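Local coordinates for protein AvrRxo1-ORF2 (PDB 4Z8T) that binds the type III effector AvrRxo1-ORF1, a protein with a polynucleotide kinase domain, and probably acts as its molecular chaperone, at residues N67-Y70 and E71-Y75; P79-T83 and L84-A88; F87-I90 and V91-L94; L32-A35 and D36-K40; E18-K21 and A22-A25. All blocks are in the same frame, centred on the assembly; numbering follows the deposited sequence.

Contact 1: residues N67-Y70 and E71-Y75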
# COMPACT_ATOMS: atom_id res chain seq x y z
N ASN B 67 25.73 5.49 9.51
CA ASN B 67 25.50 6.21 8.26
C ASN B 67 24.21 5.72 7.62
O ASN B 67 23.38 6.52 7.20
CB ASN B 67 26.67 6.02 7.29
CG ASN B 67 26.55 6.93 6.07
OD1 ASN B 67 26.71 8.15 6.18
ND2 ASN B 67 26.27 6.35 4.92
N ASP B 68 24.04 4.40 7.59
CA ASP B 68 22.88 3.79 6.94
C ASP B 68 21.55 4.19 7.59
O ASP B 68 20.54 4.34 6.90
CB ASP B 68 23.03 2.27 6.87
CG ASP B 68 24.11 1.83 5.88
OD1 ASP B 68 25.16 2.51 5.79
OD2 ASP B 68 23.92 0.79 5.20
N ILE B 69 21.54 4.38 8.91
CA ILE B 69 20.33 4.84 9.59
C ILE B 69 19.95 6.26 9.17
O ILE B 69 18.80 6.53 8.80
CB ILE B 69 20.50 4.79 11.14
CG1 ILE B 69 20.47 3.35 11.64
CG2 ILE B 69 19.40 5.58 11.82
CD1 ILE B 69 20.96 3.19 13.06
N TYR B 70 20.91 7.18 9.22
CA TYR B 70 20.59 8.59 9.00
C TYR B 70 20.51 8.99 7.54
O TYR B 70 19.72 9.85 7.19
CB TYR B 70 21.51 9.51 9.81
CG TYR B 70 21.22 9.41 11.28
CD1 TYR B 70 20.07 9.98 11.81
CD2 TYR B 70 22.06 8.70 12.12
CE1 TYR B 70 19.78 9.87 13.15
CE2 TYR B 70 21.78 8.58 13.45
CZ TYR B 70 20.64 9.17 13.97
OH TYR B 70 20.37 9.04 15.30
N GLU B 71 21.33 8.38 6.70
CA GLU B 71 21.25 8.67 5.27
C GLU B 71 19.88 8.24 4.77
O GLU B 71 19.19 9.00 4.09
CB GLU B 71 22.36 7.95 4.49
CG GLU B 71 21.94 7.56 3.07
CD GLU B 71 23.05 7.71 2.05
OE1 GLU B 71 24.08 8.34 2.38
OE2 GLU B 71 22.87 7.21 0.92
N ARG B 72 19.48 7.03 5.13
CA ARG B 72 18.19 6.51 4.69
C ARG B 72 17.04 7.33 5.25
O ARG B 72 16.10 7.66 4.53
CB ARG B 72 18.05 5.03 5.09
CG ARG B 72 16.68 4.46 4.84
CD ARG B 72 16.64 2.98 5.12
NE ARG B 72 17.44 2.24 4.15
CZ ARG B 72 17.03 1.97 2.91
NH1 ARG B 72 17.83 1.30 2.09
NH2 ARG B 72 15.82 2.36 2.49
N MSE B 73 17.10 7.69 6.53
CA MSE B 73 16.06 8.53 7.11
C MSE B 73 15.95 9.86 6.37
O MSE B 73 14.87 10.31 6.01
CB MSE B 73 16.31 8.77 8.60
CG MSE B 73 15.28 9.64 9.25
SE MSE B 73 15.76 9.97 11.11
CE MSE B 73 15.79 8.14 11.68
N TYR B 74 17.10 10.47 6.10
CA TYR B 74 17.16 11.76 5.43
C TYR B 74 16.46 11.71 4.07
O TYR B 74 15.62 12.56 3.76
CB TYR B 74 18.63 12.15 5.27
CG TYR B 74 18.91 13.45 4.55
CD1 TYR B 74 18.51 14.66 5.09
CD2 TYR B 74 19.60 13.46 3.35
CE1 TYR B 74 18.78 15.86 4.44
CE2 TYR B 74 19.88 14.64 2.70
CZ TYR B 74 19.47 15.83 3.25
OH TYR B 74 19.74 17.02 2.60
N TYR B 75 16.79 10.70 3.28
CA TYR B 75 16.29 10.62 1.92
C TYR B 75 14.90 10.01 1.80
O TYR B 75 14.09 10.49 1.02
CB TYR B 75 17.25 9.84 1.03
CG TYR B 75 18.47 10.64 0.64
CD1 TYR B 75 18.34 11.83 -0.07
CD2 TYR B 75 19.74 10.20 0.96
CE1 TYR B 75 19.45 12.57 -0.43
CE2 TYR B 75 20.87 10.94 0.59
CZ TYR B 75 20.71 12.12 -0.10
OH TYR B 75 21.81 12.86 -0.47
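Asn67 O takes the N-H of Glu71 at 2.8 Å. This is one i to i+4 bond of the alpha-helix 63-77, and Tyr74 N repeats it to Tyr70 O at 2.9 Å, whereas the one from Arg72 N to Asp68 O is weak. On the same turn, the side chains of Asn67 and Glu71 cross obliquely. With CG anti to the backbone N (chi1 -171°), Asn67 swings its amide toward the carboxylate, but ND2 and OE1 stay 3.9 Å apart with their planes well twisted.

The apolar flank belongs to Ile69, Tyr70 and the selenomethionine Met73. Ile69 CG2 sits over the centre of one face of the Tyr70 ring, 4.0 Å above its plane, and lies 4.4 Å from Met73 CE. Phe87, Val91 and Leu94 of helix 84-94 pack against this flank, while Arg162 of the AvrRxo1-ORF1 chain touches Ile69 and Met73. Met73 also makes a Met-aromatic contact with Tyr70: SE approaches the ring obliquely, 5.4 Å from its centroid, and its nearest ring atom is Tyr70 CD1 at 4.4 Å.

Contact 2: residues P79-T83 and L84-A88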
# COMPACT_ATOMS: atom_id res chain seq x y z
N PRO B 79 11.59 13.43 2.56
CA PRO B 79 11.91 13.83 1.19
C PRO B 79 11.78 15.33 0.96
O PRO B 79 12.46 15.85 0.07
CB PRO B 79 10.88 13.07 0.34
CG PRO B 79 9.73 12.84 1.25
CD PRO B 79 10.35 12.62 2.61
N ASN B 80 10.94 16.01 1.73
CA ASN B 80 10.73 17.45 1.55
C ASN B 80 11.73 18.31 2.33
O ASN B 80 11.74 19.54 2.21
CB ASN B 80 9.29 17.84 1.90
CG ASN B 80 8.26 17.13 1.04
OD1 ASN B 80 8.51 16.83 -0.13
ND2 ASN B 80 7.11 16.84 1.63
N VAL B 81 12.55 17.66 3.15
CA VAL B 81 13.64 18.33 3.86
C VAL B 81 14.82 18.50 2.90
O VAL B 81 15.32 17.52 2.36
CB VAL B 81 14.07 17.52 5.10
CG1 VAL B 81 15.37 18.07 5.69
CG2 VAL B 81 12.96 17.52 6.14
N MSE B 82 15.26 19.74 2.70
CA MSE B 82 16.24 20.03 1.66
C MSE B 82 17.69 20.12 2.17
O MSE B 82 18.64 19.96 1.39
CB MSE B 82 15.87 21.34 0.95
CG MSE B 82 14.56 21.28 0.20
SE MSE B 82 14.66 20.09 -1.33
CE MSE B 82 13.38 18.75 -0.74
N THR B 83 17.84 20.34 3.47
CA THR B 83 19.15 20.63 4.05
C THR B 83 19.45 19.80 5.30
O THR B 83 18.54 19.39 6.01
CB THR B 83 19.26 22.12 4.41
OG1 THR B 83 18.16 22.50 5.24
CG2 THR B 83 19.23 22.97 3.15
N LEU B 84 20.74 19.57 5.55
CA LEU B 84 21.18 18.83 6.73
C LEU B 84 20.95 19.63 8.01
O LEU B 84 20.85 19.05 9.10
CB LEU B 84 22.65 18.45 6.61
CG LEU B 84 23.02 17.42 5.54
CD1 LEU B 84 24.52 17.24 5.49
CD2 LEU B 84 22.36 16.10 5.81
N LYS B 85 20.87 20.95 7.88
CA LYS B 85 20.63 21.82 9.02
C LYS B 85 19.19 21.66 9.47
O LYS B 85 18.88 21.73 10.66
CB LYS B 85 20.90 23.28 8.62
CG LYS B 85 20.95 24.26 9.78
CD LYS B 85 19.65 25.04 9.91
CE LYS B 85 19.86 26.32 10.70
NZ LYS B 85 20.89 27.19 10.04
N GLU B 86 18.31 21.45 8.50
CA GLU B 86 16.90 21.20 8.74
C GLU B 86 16.75 19.84 9.41
O GLU B 86 16.08 19.70 10.43
CB GLU B 86 16.19 21.18 7.39
CG GLU B 86 14.70 21.45 7.39
CD GLU B 86 14.21 21.77 5.98
OE1 GLU B 86 15.02 21.72 5.04
OE2 GLU B 86 13.01 22.09 5.83
N PHE B 87 17.40 18.85 8.81
CA PHE B 87 17.36 17.47 9.28
C PHE B 87 17.89 17.38 10.70
O PHE B 87 17.40 16.57 11.49
CB PHE B 87 18.18 16.58 8.34
CG PHE B 87 18.06 15.11 8.64
CD1 PHE B 87 16.83 14.48 8.62
CD2 PHE B 87 19.19 14.36 8.91
CE1 PHE B 87 16.73 13.13 8.89
CE2 PHE B 87 19.09 13.01 9.18
CZ PHE B 87 17.86 12.39 9.16
N ALA B 88 18.88 18.20 11.02
CA ALA B 88 19.42 18.28 12.37
C ALA B 88 18.35 18.50 13.43
O ALA B 88 18.35 17.86 14.48
CB ALA B 88 20.47 19.37 12.45
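Thr83 and Glu86 set their side chains at about a right angle to each other, and together they make the N-terminal cap of helix 84-94. Thr83 is the N-cap residue. Its OG1 sits between the backbone N and the carbonyl carbon (chi1 54°), which turns it toward the first turn, where it accepts a weak bond from Glu86 N at 3.4 Å. The same hydroxyl gives a weak bond to Glu86 OE1.

Glu86 reaches back over the loop as an extended chain. Its OE1 takes the N-H of Met82 at 3.1 Å, the amide coming from above the carboxylate plane, 46° out of it. One carboxylate oxygen therefore holds the Met82 amide and, more weakly, the cap hydroxyl. The Thr83 carbonyl is used as well, receiving Phe87 N at 3.1 Å in the first regular helical bond.

Val81 runs past Glu86 in the opposite direction, and Val81 CG1 covers the acid's chain from Glu86 CB, 3.6 Å away, out to the carboxylate. Glu41 secures the loop from outside, pairing with the Met82 backbone and accepting from Leu84 N. Val81 CG1 also meets the root of the neighbouring aromatic side chain, 4.1 Å from Phe87 CB.

Contact 3: residues F87-I90 and V91-L94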
# COMPACT_ATOMS: atom_id res chain seq x y z
N PHE B 87 17.40 18.85 8.81
CA PHE B 87 17.36 17.47 9.28
C PHE B 87 17.89 17.38 10.70
O PHE B 87 17.40 16.57 11.49
CB PHE B 87 18.18 16.58 8.34
CG PHE B 87 18.06 15.11 8.64
CD1 PHE B 87 16.83 14.48 8.62
CD2 PHE B 87 19.19 14.36 8.91
CE1 PHE B 87 16.73 13.13 8.89
CE2 PHE B 87 19.09 13.01 9.18
CZ PHE B 87 17.86 12.39 9.16
N ALA B 88 18.88 18.20 11.02
CA ALA B 88 19.42 18.28 12.37
C ALA B 88 18.35 18.50 13.43
O ALA B 88 18.35 17.86 14.48
CB ALA B 88 20.47 19.37 12.45
N HIS B 89 17.44 19.44 13.16
CA HIS B 89 16.34 19.72 14.09
C HIS B 89 15.47 18.49 14.30
O HIS B 89 15.02 18.23 15.42
CB HIS B 89 15.49 20.87 13.56
CG HIS B 89 16.20 22.19 13.54
ND1 HIS B 89 17.46 22.36 14.05
CD2 HIS B 89 15.82 23.40 13.05
CE1 HIS B 89 17.83 23.62 13.89
NE2 HIS B 89 16.85 24.27 13.29
N ILE B 90 15.22 17.75 13.22
CA ILE B 90 14.46 16.51 13.29
C ILE B 90 15.16 15.51 14.21
O ILE B 90 14.54 14.96 15.13
CB ILE B 90 14.33 15.87 11.89
CG1 ILE B 90 13.59 16.80 10.94
CG2 ILE B 90 13.66 14.49 11.99
CD1 ILE B 90 12.13 17.00 11.27
N VAL B 91 16.44 15.27 13.95
CA VAL B 91 17.22 14.30 14.72
C VAL B 91 17.23 14.63 16.21
O VAL B 91 17.10 13.74 17.06
CB VAL B 91 18.65 14.18 14.17
CG1 VAL B 91 19.50 13.28 15.04
CG2 VAL B 91 18.62 13.65 12.74
N GLU B 92 17.37 15.92 16.51
CA GLU B 92 17.35 16.40 17.90
C GLU B 92 16.01 16.14 18.56
O GLU B 92 15.95 15.77 19.73
CB GLU B 92 17.69 17.89 17.95
CG GLU B 92 19.13 18.22 17.62
CD GLU B 92 19.31 19.69 17.25
OE1 GLU B 92 18.30 20.40 17.11
OE2 GLU B 92 20.47 20.12 17.08
N THR B 93 14.93 16.35 17.81
CA THR B 93 13.58 16.04 18.27
C THR B 93 13.47 14.55 18.60
O THR B 93 12.92 14.17 19.64
CB THR B 93 12.52 16.42 17.21
OG1 THR B 93 12.50 17.84 17.02
CG2 THR B 93 11.13 15.97 17.63
N LEU B 94 14.00 13.71 17.72
CA LEU B 94 13.94 12.26 17.92
C LEU B 94 14.60 11.80 19.21
O LEU B 94 14.13 10.87 19.85
CB LEU B 94 14.54 11.51 16.74
CG LEU B 94 13.82 11.62 15.40
CD1 LEU B 94 14.48 10.69 14.40
CD2 LEU B 94 12.36 11.26 15.56
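Phe87 O and Ile90 O each receive the amide four residues on, Val91 N and Leu94 N, both at 2.9 Å. Between them Ala88 O takes Glu92 N and His89 O takes Thr93 N, so the backbone is regular alpha-helix through residues 87-94 of helix 84-94. Thr93 OG1 also comes within 3.0 Å of His89 O.

On the inner side, Val91 lays a methyl over the Phe87 ring. A chi1 of 174° sends CG1 away from the backbone N and leaves CG2 to lie over the ring, where it makes a CH-pi contact 3.9 Å from the Phe87 centroid, 21° off the normal and shifted toward the rim. Tyr70 of helix 63-77 packs on both residues. A turn further on, Ile90 CG2 and Leu94 CG make a looser apolar touch at 4.5 Å.

The outer side is polar. His89 and Glu92 lie side by side and point the same way, ring and carboxylate planes 26° apart, with His89 ND1 3.7 Å from Glu92 OE1. Glu92 folds close over the backbone, its CG 3.3 Å from Ala88 O. His89 ND1 is covered here yet has no partner in the model; the carboxylate makes no hydrogen bond with it but might still act through its charge, and would tend to favour a protonated imidazole.

Contact 4: residues L32-A35 and D36-K40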
# COMPACT_ATOMS: atom_id res chain seq x y z
N LEU B 32 16.73 9.00 -3.96
CA LEU B 32 17.96 9.67 -4.40
C LEU B 32 17.79 10.34 -5.76
O LEU B 32 18.34 11.41 -5.98
CB LEU B 32 19.12 8.69 -4.46
CG LEU B 32 19.69 8.23 -3.12
CD1 LEU B 32 20.69 7.11 -3.32
CD2 LEU B 32 20.34 9.40 -2.41
N VAL B 33 17.05 9.70 -6.67
CA VAL B 33 16.78 10.33 -7.95
C VAL B 33 15.97 11.61 -7.75
O VAL B 33 16.30 12.66 -8.29
CB VAL B 33 16.06 9.37 -8.92
CG1 VAL B 33 15.71 10.08 -10.22
CG2 VAL B 33 16.94 8.17 -9.19
N HIS B 34 14.91 11.51 -6.95
CA HIS B 34 14.07 12.66 -6.66
C HIS B 34 14.86 13.76 -5.96
O HIS B 34 14.67 14.95 -6.23
CB HIS B 34 12.89 12.23 -5.80
CG HIS B 34 11.91 13.33 -5.54
ND1 HIS B 34 11.89 14.05 -4.36
CD2 HIS B 34 10.91 13.83 -6.31
CE1 HIS B 34 10.92 14.95 -4.42
NE2 HIS B 34 10.32 14.84 -5.58
N ALA B 35 15.75 13.37 -5.05
CA ALA B 35 16.57 14.32 -4.32
C ALA B 35 17.49 15.10 -5.27
O ALA B 35 17.60 16.32 -5.17
CB ALA B 35 17.38 13.62 -3.24
N ASP B 36 18.15 14.38 -6.18
CA ASP B 36 18.99 15.02 -7.20
C ASP B 36 18.17 16.01 -8.01
O ASP B 36 18.61 17.13 -8.29
CB ASP B 36 19.58 13.96 -8.13
CG ASP B 36 20.39 14.56 -9.27
OD1 ASP B 36 19.80 14.96 -10.30
OD2 ASP B 36 21.64 14.63 -9.14
N ALA B 37 16.97 15.58 -8.39
CA ALA B 37 16.11 16.37 -9.25
C ALA B 37 15.69 17.70 -8.64
O ALA B 37 15.54 18.70 -9.35
CB ALA B 37 14.88 15.57 -9.63
N VAL B 38 15.49 17.73 -7.32
CA VAL B 38 14.98 18.93 -6.65
C VAL B 38 16.09 19.73 -5.97
O VAL B 38 15.83 20.80 -5.40
CB VAL B 38 13.84 18.61 -5.65
CG1 VAL B 38 12.83 17.69 -6.29
CG2 VAL B 38 14.39 17.96 -4.39
N GLY B 39 17.32 19.23 -6.03
CA GLY B 39 18.46 19.95 -5.49
C GLY B 39 18.67 19.80 -4.00
O GLY B 39 19.30 20.65 -3.36
N LYS B 40 18.15 18.71 -3.43
CA LYS B 40 18.31 18.43 -2.00
C LYS B 40 19.79 18.30 -1.66
O LYS B 40 20.56 17.70 -2.41
CB LYS B 40 17.55 17.15 -1.66
CG LYS B 40 17.67 16.66 -0.21
CD LYS B 40 16.57 15.64 0.05
CE LYS B 40 16.73 14.95 1.39
NZ LYS B 40 15.40 14.75 2.03
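Leu32 O, first in the segment, accepts Asp36 N at 3.0 Å with an N-H...O angle of 168°, and Val33 O takes Ala37 N, also at 3.0 Å. Helix 6-38 closes just beyond, in a Schellman motif. At His34 the geometry loosens: its carbonyl O holds Val38 N at 3.1 Å, but the bond is less straight.

The His34 side chain adds a contact of its own. A chi1 of -175° carries the imidazole alongside the carbonyl, level with the next turn, and Val38 CG1 makes a CH-pi contact over one face, 4.0 Å from the His34 centroid and offset toward the rim, nearest to CE1. In the assembly, His34 NE2 has a weak hydrogen bond with Lys2 NZ of the second subunit, and Met1 of that subunit packs on the same residue.

Ala35 O is the acceptor on which the closing turn converges. Lys40 N at 3.0 Å makes the sound i to i+5 bond of the motif, while Gly39 N and Val38 N add weak ones. The motif's inner bond, Gly39 N to Asp36 O at 3.3 Å, is weak too. Gly39 turns the chain with a positive phi of 83°, which suits a residue without a side chain. Lys40 starts against Ala35 and runs out extended, carrying NZ to Tyr74 O and Val81 O and so joining the helix end to helix 63-77 and the loop after it. Nearer its root, Lys40 CB and CD each rest 3.9 Å from Ala35 CB.

Contact 5: residues E18-K21 and A22-A25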
# COMPACT_ATOMS: atom_id res chain seq x y z
N GLU B 18 13.16 -11.37 1.06
CA GLU B 18 13.63 -10.90 -0.25
C GLU B 18 12.82 -9.73 -0.76
O GLU B 18 13.37 -8.76 -1.27
CB GLU B 18 13.58 -12.04 -1.27
CG GLU B 18 14.49 -13.19 -0.94
CD GLU B 18 14.46 -14.27 -2.00
OE1 GLU B 18 13.77 -14.09 -3.03
OE2 GLU B 18 15.13 -15.31 -1.80
N ARG B 19 11.50 -9.84 -0.64
CA ARG B 19 10.60 -8.77 -1.06
C ARG B 19 10.92 -7.48 -0.33
O ARG B 19 11.06 -6.43 -0.95
CB ARG B 19 9.15 -9.17 -0.76
CG ARG B 19 8.10 -8.11 -1.12
CD ARG B 19 6.76 -8.47 -0.48
NE ARG B 19 5.68 -7.57 -0.88
CZ ARG B 19 4.94 -7.73 -1.98
NH1 ARG B 19 5.16 -8.75 -2.80
NH2 ARG B 19 3.98 -6.87 -2.27
N ASN B 20 11.03 -7.56 1.00
CA ASN B 20 11.23 -6.35 1.78
C ASN B 20 12.61 -5.75 1.57
O ASN B 20 12.79 -4.54 1.65
CB ASN B 20 10.98 -6.62 3.27
CG ASN B 20 9.51 -6.86 3.58
OD1 ASN B 20 8.62 -6.50 2.78
ND2 ASN B 20 9.24 -7.46 4.74
N LYS B 21 13.59 -6.59 1.26
CA LYS B 21 14.93 -6.12 0.95
C LYS B 21 14.92 -5.33 -0.36
O LYS B 21 15.56 -4.28 -0.48
CB LYS B 21 15.89 -7.31 0.82
CG LYS B 21 17.29 -6.90 0.39
CD LYS B 21 18.20 -8.11 0.21
CE LYS B 21 19.68 -7.70 0.28
NZ LYS B 21 20.62 -8.81 -0.03
N ALA B 22 14.18 -5.84 -1.34
CA ALA B 22 14.05 -5.16 -2.62
C ALA B 22 13.34 -3.83 -2.45
O ALA B 22 13.71 -2.83 -3.07
CB ALA B 22 13.32 -6.04 -3.63
N LEU B 23 12.31 -3.81 -1.61
CA LEU B 23 11.55 -2.59 -1.35
C LEU B 23 12.42 -1.58 -0.60
O LEU B 23 12.37 -0.38 -0.87
CB LEU B 23 10.29 -2.89 -0.54
CG LEU B 23 9.13 -3.59 -1.25
CD1 LEU B 23 8.07 -4.02 -0.24
CD2 LEU B 23 8.53 -2.63 -2.26
N HIS B 24 13.21 -2.08 0.33
CA HIS B 24 14.11 -1.26 1.14
C HIS B 24 15.11 -0.55 0.24
O HIS B 24 15.33 0.67 0.36
CB HIS B 24 14.83 -2.18 2.12
CG HIS B 24 15.50 -1.48 3.26
ND1 HIS B 24 14.82 -0.69 4.15
CD2 HIS B 24 16.79 -1.49 3.67
CE1 HIS B 24 15.66 -0.22 5.06
NE2 HIS B 24 16.86 -0.70 4.79
N ALA B 25 15.75 -1.30 -0.65
CA ALA B 25 16.73 -0.72 -1.56
C ALA B 25 16.06 0.23 -2.54
O ALA B 25 16.58 1.31 -2.82
CB ALA B 25 17.46 -1.82 -2.30
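Arg19 turns its guanidinium obliquely to Leu23 CD1, and the His24 ring likewise has Asn20 O lying obliquely to it; across this turn neither flat group is stacked. Arg19 and Leu23 run side by side in the same direction, the arginine extended from CG to NE, and touch loosely through Arg19 CG and Leu23 CD1 at 4.2 Å. The same methyl lies 3.9 Å from Asn20 OD1, the two side chains crossing at a slant. Leucine places it there with CG anti to the carbonyl carbon (chi1 -73°), which also brings Leu23 CG to 3.4 Å from Arg19 O.

Beneath the side chains the long helix 6-38 is regular. His24 N reaches Asn20 O at 2.8 Å. Ala25 N bonds to Lys21 O at 3.0 Å, and Ala22 and Leu23 likewise bond four residues back.

The surface is used for assembly. Ala22 packs on Ala22 of the second subunit, Arg19 forms a salt bridge with Asp27 of that subunit, and Asn20 has a weak hydrogen bond to Thr274 of an AvrRxo1-ORF1 chain. The polar ends of Arg19 and Asn20 thus reach partner chains, while the aliphatic part of Arg19 and Leu23 form an apolar strip, consistent with the small alanine letting the two helices approach closely there.

Contacts 1 to 4 are partly buried, contact 1 nearest the middle of the chain; contact 5 is a surface turn. Contacts 2 and 3 share Phe87 and Ala88 on helix 84-94, which packs against contact 1: Met73 SE stands 3.7 Å from Phe87 CZ. Contacts 4 and 5 both belong to helix 6-38, centres about 21 Å apart, and both touch the second subunit. Arg72 NH2 of contact 1 reaches His24 O of contact 5 at 2.8 Å. Chemistry follows place: selenium and aromatic rings in contact 1, capping polar groups in contacts 2 and 4, a methyl on a ring inside and His89 with Glu92 outside in contact 3, and partner-facing polar groups in contact 5.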